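Local coordinates for protein Ras-3 from Cryphonectria parasitica (PDB 4KU4) that is a small P-loop protein of the Ras family that holds guanosine-5'-diphosphate in its ligand pocket, at residues S161-A164 against K165-C169. Sequence-based numbering, arbitrary orientation.
Sequences SSLA and KKLGC
S161 meets K165 one helical turn on, twice over: K165 N donates to S161 O at 3.0 Å, and a water bridges their side chains, 2.8 Å from S161 OG and accepting from K165 NZ at 2.9 Å. The lysine chain bends at chi2 (-69°) and again at chi4, which swings NZ round to the water beside S161 OG. S162 O accepts from K166 N at 2.9 Å, while S162 OG hydrogen-bonds back to E159 O. L163 O accepts from L167 N. Beside this bond the two leucines cross at a slant, L163 CG lying 3.8 Å from L167 CD1, which identifies an apolar i to i+4 pair. A164 O takes the bond that closes the helix end: C169 N donates to it at 3.0 Å, and G168 N and L167 N add weak bonds. With G168 at positive phi (88°) and a weak G168 N to K165 O bond, this is a Schellman motif. The reversal brings C169 SG to 3.8 Å from A164 CB. In the beta-alpha-beta unit of strand 140-145, helix 157-167 and strand 170-173, L163 packs against F101 and E105 of helix 98-118 and L167 against F108; C169 meets F108 as well as V140 and L142 of strand 140-145, while A164 lies on L142 and on F171 of the next strand, which S161 also touches.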
loop_
_atom_site.group_PDB
_atom_site.type_symbol
_atom_site.label_atom_id
_atom_site.label_comp_id
_atom_site.label_asym_id
_atom_site.label_seq_id
_atom_site.Cartn_x
_atom_site.Cartn_y
_atom_site.Cartn_z
ATOM N N SER A 161 -13.711 4.966 3.063
ATOM C CA SER A 161 -13.459 6.294 2.536
ATOM C C SER A 161 -13.438 7.338 3.643
ATOM O O SER A 161 -12.587 8.229 3.634
ATOM C CB SER A 161 -14.501 6.669 1.491
ATOM O OG SER A 161 -14.179 7.943 0.972
ATOM N N SER A 162 -14.369 7.226 4.592
ATOM C CA SER A 162 -14.434 8.170 5.723
ATOM C C SER A 162 -13.278 8.044 6.714
ATOM O O SER A 162 -12.816 9.048 7.244
ATOM C CB SER A 162 -15.775 8.109 6.477
ATOM O OG SER A 162 -16.013 6.850 7.085
ATOM N N LEU A 163 -12.814 6.827 6.966
ATOM C CA LEU A 163 -11.632 6.668 7.805
ATOM C C LEU A 163 -10.443 7.372 7.156
ATOM O O LEU A 163 -9.763 8.210 7.797
ATOM C CB LEU A 163 -11.301 5.194 8.038
ATOM C CG LEU A 163 -10.076 4.992 8.941
ATOM C CD1 LEU A 163 -10.300 5.613 10.322
ATOM C CD2 LEU A 163 -9.770 3.523 9.062
ATOM N N ALA A 164 -10.199 7.079 5.878
ATOM C CA ALA A 164 -9.091 7.732 5.194
ATOM C C ALA A 164 -9.190 9.255 5.227
ATOM O O ALA A 164 -8.191 9.933 5.412
ATOM C CB ALA A 164 -8.954 7.230 3.766
ATOM N N LYS A 165 -10.395 9.788 5.059
ATOM C CA LYS A 165 -10.587 11.229 5.143
ATOM C C LYS A 165 -10.283 11.758 6.541
ATOM O O LYS A 165 -9.642 12.799 6.706
ATOM C CB LYS A 165 -11.994 11.599 4.690
ATOM C CG LYS A 165 -12.127 11.615 3.152
ATOM C CD LYS A 165 -11.347 12.781 2.573
ATOM C CE LYS A 165 -11.376 12.800 1.046
ATOM N NZ LYS A 165 -10.797 11.549 0.477
ATOM N N LYS A 166 -10.740 11.036 7.549
ATOM C CA LYS A 166 -10.437 11.395 8.928
ATOM C C LYS A 166 -8.923 11.459 9.174
ATOM O O LYS A 166 -8.440 12.371 9.839
ATOM C CB LYS A 166 -11.118 10.412 9.882
ATOM C CG LYS A 166 -10.606 10.418 11.331
ATOM C CD LYS A 166 -11.306 9.331 12.127
ATOM C CE LYS A 166 -10.554 8.991 13.392
ATOM N NZ LYS A 166 -10.701 10.067 14.393
ATOM N N LEU A 167 -8.179 10.507 8.613
ATOM C CA LEU A 167 -6.740 10.397 8.867
ATOM C C LEU A 167 -5.872 11.285 7.959
ATOM O O LEU A 167 -4.709 11.527 8.258
ATOM C CB LEU A 167 -6.286 8.932 8.760
ATOM C CG LEU A 167 -7.034 7.913 9.631
ATOM C CD1 LEU A 167 -6.576 6.495 9.343
ATOM C CD2 LEU A 167 -6.851 8.221 11.109
ATOM N N GLY A 168 -6.443 11.758 6.856
ATOM C CA GLY A 168 -5.699 12.538 5.880
ATOM C C GLY A 168 -4.999 11.713 4.813
ATOM O O GLY A 168 -4.171 12.236 4.075
ATOM N N CYS A 169 -5.342 10.434 4.699
ATOM C CA CYS A 169 -4.651 9.563 3.739
ATOM C C CYS A 169 -5.525 9.175 2.551
ATOM O O CYS A 169 -6.687 9.533 2.473
ATOM C CB CYS A 169 -4.108 8.305 4.438
ATOM S SG CYS A 169 -5.377 7.133 5.020
HETATM O O HOH W 1 -11.511 8.777 0.484
#